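Local coordinates for protein NEDD8-conjugating enzyme UBC12 (Saccharomyces cerevisiae, PDB 3O2U) that accepts the ubiquitin-like protein Rub1/NEDD8 from its E1 enzyme and catalyses its covalent attachment to other proteins, chiefly the cullin Cdc53, at residues 3-6 with 7-11; 57-60 with 61-64; 123-126 with 127-131; 168-171 with 172-176. All coordinates share one frame; numbering follows the deposited sequence.

Interaction 1 of 4, residues 3-6 with 7-11; sequences MLKL and RQLQK
The opening turns of helix 3-21 are wound by i to i+4 bonds, and on one side the side chain of Arg7 folds back over Met3 and Leu4. Arg7 N reaches Met3 O at 2.9 Å with an N-H...O angle of 167°, and Leu9 N reaches Lys5 O at 2.8 Å; Gln8 N to Leu4 O and Gln10 N to Leu6 O continue the series. With its bend at chi3 (-69°), the Arg7 chain turns toward the N terminus and sets one guanidinium face over Met3 O and Leu4 CA. NH1 then lies 3.4 Å from Met3 CB, while NH2 comes within 3.5 Å of Leu4 CD1, the leucine crossing the arginine at about a right angle. NH1 to Met3 O, 3.5 Å, is too badly angled to bond, so the guanidinium meets these two residues by packing. Arg7 packs on residues three and four places earlier, as on one side of an alpha helix, whose N-terminal turn also has Lys5 N bonded to Ser2 OG. Met3, acetylated in the natural protein, carries no acetyl group here. Leu4 also turns CG to the Gln8 amide, 3.9 Å from NE2; further round, the extended Lys5 chain brings CE to 3.9 Å from Leu9 CD1.

Interaction 2 of 4, residues 57-60 with 61-64; sequences SADR and SQSP
Asp59 and Ser61 are brought together by two first torsions: CG of Asp59 stands opposite its own backbone N (chi1 -173°), and the hydroxyl of Ser61 sits between its N and carbonyl carbon (chi1 60°). These torsions bring OD1 of Asp59 beside both donors of Ser61. It takes Ser61 N at 3.0 Å, the donor lying well above the carboxylate plane (51° out of it), and it takes Ser61 OG as well. That OG to OD1 separation, 2.4 Å, is shorter than a normal hydrogen bond, so its exact length is doubtful. The other carboxylate oxygen, OD2, lies 3.9 Å from Gln62 CB, where the two side chains pass at a slant. Gln62 N donates to Asp59 O over 3.0 Å and closes the turn. Arg31, on helix 29-39, bonds through NH1 to the carbonyl oxygens of Ser57 and Asp59, joining this part of the loop to that helix. The pattern of an aspartate oxygen on the amide two residues ahead, laid over an i to i+3 backbone bond, is that of an Asx turn combined with a type I beta turn, here within the loop joining strands 47-51 and 65-70.

Interaction 3 of 4, residues 123-126 with 127-131; sequences EDWS and PALDL
Ser126 holds Ala128 through its side chain and Leu129 through its main chain. Its OG is turned roughly opposite the backbone N, but at chi1 150° the torsion stands well off a staggered position; from there OG accepts the Ala128 amide at 3.0 Å, an ST turn. Leu129 N closes the type I beta turn on Ser126 O at 2.9 Å, approaching from above the carbonyl plane, 57° out of it. Trp125 and Leu129 run alongside each other, head to tail, and CZ3 of the indole lies 3.8 Å from Leu129 CB. The leucine has CG opposite its carbonyl carbon (chi1 -69°), which carries CD1 back along the incoming chain to 3.6 Å from Asp124 O. The indole is held from its polar end too, since Trp125 NE1 donates to Pro93 O. An alanine at Ser126 would keep the backbone bond to Leu129 but is likely to leave the Ala128 amide without its side-chain acceptor and the turn less firmly set. Asp130 is the N-cap of helix 131-143. The side chains of Ser126 and Asp130 thus supply acceptors for main-chain amides at the turn and the helix start, while Trp125 and Leu129 add apolar contact.

Interaction 4 of 4, residues 168-171 with 172-176; sequences EAVR and LTMSG
Thr173 places one hydroxyl between two carbonyl oxygens of the preceding turn: OG1 lies 2.9 Å from Ala169 O and 3.0 Å from Val170 O. One proton cannot serve both oxygens fully. The torsion responsible is chi1 at 56°, with OG1 between the threonine's own N and carbonyl carbon, a rotamer that turns OG1 back toward the preceding turn. Ala169 O also accepts Thr173 N at 3.0 Å, a regular helical bond. Two residues on, Ser175 repeats the backward reach toward Arg171 O, with OG at 3.2 Å and almost in line with the C=O bond; the backbone bond from Ser175 N to the same oxygen is weak, so the hydroxyl supplements it at the end of the helix. Gly176, at phi 91°, is the C-prime residue of a Schellman motif: its N bonds to Thr173 O at 2.9 Å, and the amide after it reaches Leu172 O. A side chain at these backbone angles would jam against the preceding carbonyl oxygen. On the buried side Val170 CG1 meets Met174 CG at 3.9 Å, the two chains crossing at a slant. Helix 163-174 thus ends with Ala169 and Thr173 against Ile179 of strand 178-179 and against Phe106, with Val170 on Tyr77, and with Gly176 O bonded to Lys183 of the partner strand 182-183.

In the fold
All four contacts are local and follow one another along the chain; none nests within or crosses another. Interaction 1 lies in helix 3-21, its centre about 35 Å from that of the chain, on the exposed N-terminal extension. Interaction 2 bends the loop that joins the first two strands of the four-stranded antiparallel sheet, and interaction 3 makes the turn leading from the active-site region, with the side chain of Asp124 about 10 Å from that of Cys117, the predicted thioester residue, into helix 131-143. Both bond to helix 29-39, through Arg31 and Arg33 respectively. Interaction 4 ends helix 163-174 on the far side of the chain's centre, about 57 Å from interaction 1 between centres.

Interaction 1 of 4, residues 3-6 with 7-11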
loop_
_atom_site.group_PDB
_atom_site.type_symbol
_atom_site.label_atom_id
_atom_site.label_comp_id
_atom_site.label_asym_id
_atom_site.label_seq_id
_atom_site.Cartn_x
_atom_site.Cartn_y
_atom_site.Cartn_z
ATOM N N MET A 3 -7.853 37.481 7.529
ATOM C CA MET A 3 -8.634 37.879 6.368
ATOM C C MET A 3 -7.781 37.741 5.117
ATOM O O MET A 3 -8.282 37.413 4.041
ATOM C CB MET A 3 -9.148 39.309 6.527
ATOM C CG MET A 3 -9.922 39.525 7.819
ATOM S SD MET A 3 -11.269 38.336 8.051
ATOM C CE MET A 3 -12.318 38.717 6.663
ATOM N N LEU A 4 -6.480 37.965 5.261
ATOM C CA LEU A 4 -5.591 37.863 4.116
ATOM C C LEU A 4 -5.500 36.420 3.634
ATOM O O LEU A 4 -5.650 36.151 2.438
ATOM C CB LEU A 4 -4.202 38.419 4.437
ATOM C CG LEU A 4 -3.240 38.324 3.250
ATOM C CD1 LEU A 4 -3.739 39.189 2.086
ATOM C CD2 LEU A 4 -1.813 38.706 3.661
ATOM N N LYS A 5 -5.279 35.488 4.561
ATOM C CA LYS A 5 -5.185 34.079 4.192
ATOM C C LYS A 5 -6.478 33.656 3.534
ATOM O O LYS A 5 -6.486 32.974 2.501
ATOM C CB LYS A 5 -4.910 33.188 5.405
ATOM C CG LYS A 5 -4.929 31.710 5.063
ATOM C CD LYS A 5 -4.977 30.827 6.304
ATOM C CE LYS A 5 -5.151 29.362 5.905
ATOM N NZ LYS A 5 -5.243 28.441 7.081
ATOM N N LEU A 6 -7.583 34.072 4.140
ATOM C CA LEU A 6 -8.889 33.831 3.563
ATOM C C LEU A 6 -8.898 34.247 2.092
ATOM O O LEU A 6 -9.181 33.433 1.218
ATOM C CB LEU A 6 -9.956 34.602 4.339
ATOM C CG LEU A 6 -11.357 34.018 4.441
ATOM C CD1 LEU A 6 -11.288 32.538 4.734
ATOM C CD2 LEU A 6 -12.125 34.761 5.527
ATOM N N ARG A 7 -8.581 35.512 1.821
ATOM C CA ARG A 7 -8.592 36.023 0.454
ATOM C C ARG A 7 -7.636 35.244 -0.448
ATOM O O ARG A 7 -7.912 35.033 -1.630
ATOM C CB ARG A 7 -8.221 37.514 0.427
ATOM C CG ARG A 7 -9.183 38.414 1.205
ATOM C CD ARG A 7 -8.993 39.911 0.892
ATOM N NE ARG A 7 -7.733 40.441 1.413
ATOM C CZ ARG A 7 -7.562 40.884 2.657
ATOM N NH1 ARG A 7 -8.580 40.859 3.509
ATOM N NH2 ARG A 7 -6.377 41.351 3.049
ATOM N N GLN A 8 -6.503 34.823 0.108
ATOM C CA GLN A 8 -5.507 34.095 -0.676
ATOM C C GLN A 8 -6.026 32.709 -1.065
ATOM O O GLN A 8 -5.933 32.313 -2.225
ATOM C CB GLN A 8 -4.154 34.035 0.055
ATOM C CG GLN A 8 -3.446 35.391 0.080
ATOM C CD GLN A 8 -2.134 35.403 0.862
ATOM O OE1 GLN A 8 -1.914 34.592 1.760
ATOM N NE2 GLN A 8 -1.268 36.355 0.529
ATOM N N LEU A 9 -6.601 31.983 -0.109
ATOM C CA LEU A 9 -7.239 30.708 -0.418
ATOM C C LEU A 9 -8.292 30.834 -1.521
ATOM O O LEU A 9 -8.387 29.991 -2.412
ATOM C CB LEU A 9 -7.896 30.119 0.822
ATOM C CG LEU A 9 -7.010 29.802 2.021
ATOM C CD1 LEU A 9 -7.801 28.966 3.031
ATOM C CD2 LEU A 9 -5.733 29.099 1.585
ATOM N N GLN A 10 -9.090 31.889 -1.461
ATOM C CA GLN A 10 -10.190 32.031 -2.403
ATOM C C GLN A 10 -9.683 32.348 -3.807
ATOM O O GLN A 10 -10.225 31.850 -4.798
ATOM C CB GLN A 10 -11.200 33.063 -1.884
ATOM C CG GLN A 10 -11.700 32.689 -0.477
ATOM C CD GLN A 10 -12.615 33.728 0.136
ATOM O OE1 GLN A 10 -12.575 34.897 -0.240
ATOM N NE2 GLN A 10 -13.437 33.309 1.094
ATOM N N LYS A 11 -8.621 33.143 -3.904
ATOM C CA LYS A 11 -7.987 33.364 -5.205
ATOM C C LYS A 11 -7.398 32.049 -5.732
ATOM O O LYS A 11 -7.458 31.765 -6.931
ATOM C CB LYS A 11 -6.904 34.450 -5.115
ATOM C CG LYS A 11 -6.162 34.731 -6.428
ATOM C CD LYS A 11 -7.117 34.873 -7.624
ATOM C CE LYS A 11 -7.454 36.328 -7.951
ATOM N NZ LYS A 11 -6.337 37.023 -8.661
#

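Interaction 2 of 4, residues 57-60 with 61-64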
loop_
_atom_site.group_PDB
_atom_site.type_symbol
_atom_site.label_atom_id
_atom_site.label_comp_id
_atom_site.label_asym_id
_atom_site.label_seq_id
_atom_site.Cartn_x
_atom_site.Cartn_y
_atom_site.Cartn_z
ATOM N N SER A 57 -5.292 12.699 -13.796
ATOM C CA SER A 57 -6.538 13.473 -13.781
ATOM C C SER A 57 -6.319 14.851 -13.153
ATOM O O SER A 57 -5.425 15.026 -12.323
ATOM C CB SER A 57 -7.654 12.711 -13.060
ATOM O OG SER A 57 -7.489 12.765 -11.653
ATOM N N ALA A 58 -7.112 15.833 -13.566
ATOM C CA ALA A 58 -7.031 17.168 -12.981
ATOM C C ALA A 58 -8.092 17.281 -11.902
ATOM O O ALA A 58 -8.220 18.313 -11.240
ATOM C CB ALA A 58 -7.232 18.243 -14.043
ATOM N N ASP A 59 -8.850 16.203 -11.734
ATOM C CA ASP A 59 -9.910 16.153 -10.741
ATOM C C ASP A 59 -9.327 15.978 -9.342
ATOM O O ASP A 59 -8.954 14.878 -8.943
ATOM C CB ASP A 59 -10.893 15.024 -11.062
ATOM C CG ASP A 59 -12.106 15.031 -10.152
ATOM O OD1 ASP A 59 -12.172 15.885 -9.241
ATOM O OD2 ASP A 59 -12.998 14.182 -10.350
ATOM N N ARG A 60 -9.261 17.081 -8.607
ATOM C CA ARG A 60 -8.767 17.097 -7.235
ATOM C C ARG A 60 -9.431 16.031 -6.354
ATOM O O ARG A 60 -8.780 15.405 -5.509
ATOM C CB ARG A 60 -9.017 18.489 -6.656
ATOM C CG ARG A 60 -8.479 18.740 -5.270
ATOM C CD ARG A 60 -8.707 20.201 -4.928
ATOM N NE ARG A 60 -8.139 20.577 -3.643
ATOM C CZ ARG A 60 -6.837 20.648 -3.398
ATOM N NH1 ARG A 60 -5.955 20.351 -4.346
ATOM N NH2 ARG A 60 -6.419 21.012 -2.196
ATOM N N SER A 61 -10.727 15.826 -6.568
ATOM C CA SER A 61 -11.538 14.924 -5.750
ATOM C C SER A 61 -11.302 13.433 -6.018
ATOM O O SER A 61 -11.694 12.585 -5.216
ATOM C CB SER A 61 -13.026 15.246 -5.941
ATOM O OG SER A 61 -13.400 15.096 -7.300
ATOM N N GLN A 62 -10.679 13.117 -7.149
ATOM C CA GLN A 62 -10.361 11.732 -7.475
ATOM C C GLN A 62 -8.908 11.425 -7.108
ATOM O O GLN A 62 -8.008 11.626 -7.914
ATOM C CB GLN A 62 -10.594 11.478 -8.966
ATOM C CG GLN A 62 -10.665 10.002 -9.354
ATOM C CD GLN A 62 -12.060 9.411 -9.201
ATOM O OE1 GLN A 62 -13.047 9.987 -9.667
ATOM N NE2 GLN A 62 -12.146 8.248 -8.554
ATOM N N SER A 63 -8.679 10.946 -5.892
ATOM C CA SER A 63 -7.323 10.648 -5.454
ATOM C C SER A 63 -6.722 9.522 -6.301
ATOM O O SER A 63 -7.413 8.567 -6.638
ATOM C CB SER A 63 -7.326 10.281 -3.972
ATOM O OG SER A 63 -8.290 9.266 -3.717
ATOM N N PRO A 64 -5.445 9.662 -6.696
ATOM C CA PRO A 64 -4.822 8.563 -7.436
ATOM C C PRO A 64 -4.855 7.306 -6.578
ATOM O O PRO A 64 -4.752 7.382 -5.345
ATOM C CB PRO A 64 -3.380 9.047 -7.636
ATOM C CG PRO A 64 -3.476 10.566 -7.553
ATOM C CD PRO A 64 -4.525 10.800 -6.507
#

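Interaction 3 of 4, residues 123-126 with 127-131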
loop_
_atom_site.group_PDB
_atom_site.type_symbol
_atom_site.label_atom_id
_atom_site.label_comp_id
_atom_site.label_asym_id
_atom_site.label_seq_id
_atom_site.Cartn_x
_atom_site.Cartn_y
_atom_site.Cartn_z
ATOM N N GLU A 123 7.051 5.927 10.875
ATOM C CA GLU A 123 8.171 6.509 11.610
ATOM C C GLU A 123 9.415 6.670 10.742
ATOM O O GLU A 123 10.195 7.588 10.949
ATOM C CB GLU A 123 8.499 5.750 12.897
ATOM C CG GLU A 123 9.284 4.481 12.709
ATOM C CD GLU A 123 8.389 3.277 12.739
ATOM O OE1 GLU A 123 7.201 3.428 12.383
ATOM O OE2 GLU A 123 8.860 2.191 13.135
ATOM N N ASP A 124 9.589 5.799 9.758
ATOM C CA ASP A 124 10.770 5.892 8.901
ATOM C C ASP A 124 10.458 6.444 7.514
ATOM O O ASP A 124 11.261 6.312 6.604
ATOM C CB ASP A 124 11.471 4.534 8.780
ATOM C CG ASP A 124 11.940 4.003 10.121
ATOM O OD1 ASP A 124 12.440 4.801 10.940
ATOM O OD2 ASP A 124 11.819 2.786 10.341
ATOM N N TRP A 125 9.303 7.073 7.349
ATOM C CA TRP A 125 8.995 7.677 6.056
ATOM C C TRP A 125 9.850 8.927 5.807
ATOM O O TRP A 125 10.087 9.715 6.714
ATOM C CB TRP A 125 7.515 8.034 5.959
ATOM C CG TRP A 125 7.230 8.812 4.735
ATOM C CD1 TRP A 125 6.952 10.150 4.653
ATOM C CD2 TRP A 125 7.226 8.317 3.399
ATOM N NE1 TRP A 125 6.754 10.507 3.343
ATOM C CE2 TRP A 125 6.917 9.395 2.554
ATOM C CE3 TRP A 125 7.440 7.054 2.833
ATOM C CZ2 TRP A 125 6.830 9.257 1.174
ATOM C CZ3 TRP A 125 7.354 6.920 1.459
ATOM C CH2 TRP A 125 7.053 8.015 0.647
ATOM N N SER A 126 10.328 9.086 4.581
ATOM C CA SER A 126 11.005 10.306 4.145
ATOM C C SER A 126 10.506 10.630 2.739
ATOM O O SER A 126 10.229 9.710 1.958
ATOM C CB SER A 126 12.520 10.102 4.119
ATOM O OG SER A 126 13.136 10.908 3.132
ATOM N N PRO A 127 10.382 11.932 2.412
ATOM C CA PRO A 127 9.908 12.305 1.075
ATOM C C PRO A 127 10.918 11.944 0.005
ATOM O O PRO A 127 10.612 12.067 -1.188
ATOM C CB PRO A 127 9.731 13.829 1.168
ATOM C CG PRO A 127 9.506 14.097 2.606
ATOM C CD PRO A 127 10.414 13.094 3.322
ATOM N N ALA A 128 12.106 11.508 0.425
ATOM C CA ALA A 128 13.118 11.053 -0.515
ATOM C C ALA A 128 12.964 9.554 -0.827
ATOM O O ALA A 128 13.673 9.028 -1.680
ATOM C CB ALA A 128 14.526 11.347 0.019
ATOM N N LEU A 129 12.053 8.882 -0.121
ATOM C CA LEU A 129 11.669 7.505 -0.437
ATOM C C LEU A 129 10.610 7.576 -1.534
ATOM O O LEU A 129 10.047 8.643 -1.782
ATOM C CB LEU A 129 11.106 6.781 0.798
ATOM C CG LEU A 129 12.108 6.467 1.920
ATOM C CD1 LEU A 129 11.489 5.638 3.057
ATOM C CD2 LEU A 129 13.325 5.762 1.365
ATOM N N ASP A 130 10.357 6.458 -2.205
ATOM C CA ASP A 130 9.478 6.478 -3.371
ATOM C C ASP A 130 8.594 5.244 -3.443
ATOM O O ASP A 130 8.654 4.368 -2.574
ATOM C CB ASP A 130 10.301 6.623 -4.660
ATOM C CG ASP A 130 11.282 5.472 -4.865
ATOM O OD1 ASP A 130 11.337 4.548 -4.021
ATOM O OD2 ASP A 130 12.017 5.492 -5.871
ATOM N N LEU A 131 7.770 5.187 -4.486
ATOM C CA LEU A 131 6.834 4.096 -4.641
ATOM C C LEU A 131 7.605 2.777 -4.713
ATOM O O LEU A 131 7.173 1.768 -4.160
ATOM C CB LEU A 131 5.972 4.315 -5.890
ATOM C CG LEU A 131 4.991 3.205 -6.247
ATOM C CD1 LEU A 131 4.022 2.930 -5.093
ATOM C CD2 LEU A 131 4.223 3.550 -7.543
#

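Interaction 4 of 4, residues 168-171 with 172-176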
loop_
_atom_site.group_PDB
_atom_site.type_symbol
_atom_site.label_atom_id
_atom_site.label_comp_id
_atom_site.label_asym_id
_atom_site.label_seq_id
_atom_site.Cartn_x
_atom_site.Cartn_y
_atom_site.Cartn_z
ATOM N N GLU A 168 2.932 -24.349 8.190
ATOM C CA GLU A 168 1.710 -25.103 7.955
ATOM C C GLU A 168 0.465 -24.269 8.232
ATOM O O GLU A 168 -0.558 -24.442 7.569
ATOM C CB GLU A 168 1.701 -26.394 8.774
ATOM C CG GLU A 168 2.680 -27.446 8.265
ATOM C CD GLU A 168 2.632 -28.727 9.086
ATOM O OE1 GLU A 168 1.977 -28.722 10.154
ATOM O OE2 GLU A 168 3.250 -29.732 8.667
ATOM N N ALA A 169 0.559 -23.364 9.204
ATOM C CA ALA A 169 -0.533 -22.442 9.493
ATOM C C ALA A 169 -0.770 -21.490 8.319
ATOM O O ALA A 169 -1.912 -21.142 8.009
ATOM C CB ALA A 169 -0.237 -21.659 10.739
ATOM N N VAL A 170 0.319 -21.065 7.681
ATOM C CA VAL A 170 0.239 -20.159 6.545
ATOM C C VAL A 170 -0.348 -20.886 5.341
ATOM O O VAL A 170 -1.224 -20.360 4.649
ATOM C CB VAL A 170 1.623 -19.558 6.209
ATOM C CG1 VAL A 170 1.579 -18.862 4.866
ATOM C CG2 VAL A 170 2.042 -18.586 7.296
ATOM N N ARG A 171 0.109 -22.116 5.118
ATOM C CA ARG A 171 -0.424 -22.937 4.041
ATOM C C ARG A 171 -1.924 -23.190 4.203
ATOM O O ARG A 171 -2.663 -23.142 3.221
ATOM C CB ARG A 171 0.339 -24.269 3.920
ATOM C CG ARG A 171 1.821 -24.122 3.524
ATOM C CD ARG A 171 2.439 -25.458 3.043
ATOM N NE ARG A 171 3.047 -26.251 4.121
ATOM C CZ ARG A 171 4.340 -26.567 4.191
ATOM N NH1 ARG A 171 5.186 -26.172 3.245
ATOM N NH2 ARG A 171 4.791 -27.288 5.208
ATOM N N LEU A 172 -2.371 -23.459 5.429
ATOM C CA LEU A 172 -3.799 -23.662 5.686
ATOM C C LEU A 172 -4.610 -22.389 5.418
ATOM O O LEU A 172 -5.631 -22.419 4.736
ATOM C CB LEU A 172 -4.029 -24.079 7.138
ATOM C CG LEU A 172 -5.463 -24.007 7.686
ATOM C CD1 LEU A 172 -6.366 -24.996 6.976
ATOM C CD2 LEU A 172 -5.471 -24.287 9.192
ATOM N N THR A 173 -4.175 -21.279 6.004
ATOM C CA THR A 173 -4.911 -20.018 5.879
ATOM C C THR A 173 -4.963 -19.490 4.438
ATOM O O THR A 173 -5.995 -18.973 4.011
ATOM C CB THR A 173 -4.344 -18.960 6.829
ATOM O OG1 THR A 173 -2.941 -18.789 6.586
ATOM C CG2 THR A 173 -4.535 -19.411 8.268
ATOM N N MET A 174 -3.855 -19.629 3.707
ATOM C CA MET A 174 -3.784 -19.229 2.297
ATOM C C MET A 174 -4.712 -20.052 1.419
ATOM O O MET A 174 -5.084 -19.605 0.341
ATOM C CB MET A 174 -2.355 -19.333 1.725
ATOM C CG MET A 174 -1.342 -18.354 2.310
ATOM S SD MET A 174 0.041 -18.007 1.199
ATOM C CE MET A 174 0.493 -19.636 0.638
ATOM N N SER A 175 -5.073 -21.251 1.880
ATOM C CA SER A 175 -6.019 -22.102 1.164
ATOM C C SER A 175 -7.446 -21.860 1.641
ATOM O O SER A 175 -8.353 -22.636 1.321
ATOM C CB SER A 175 -5.684 -23.584 1.370
ATOM O OG SER A 175 -4.476 -23.935 0.731
ATOM N N GLY A 176 -7.639 -20.808 2.428
ATOM C CA GLY A 176 -8.962 -20.468 2.911
ATOM C C GLY A 176 -9.351 -21.088 4.240
ATOM O O GLY A 176 -10.513 -21.016 4.639
#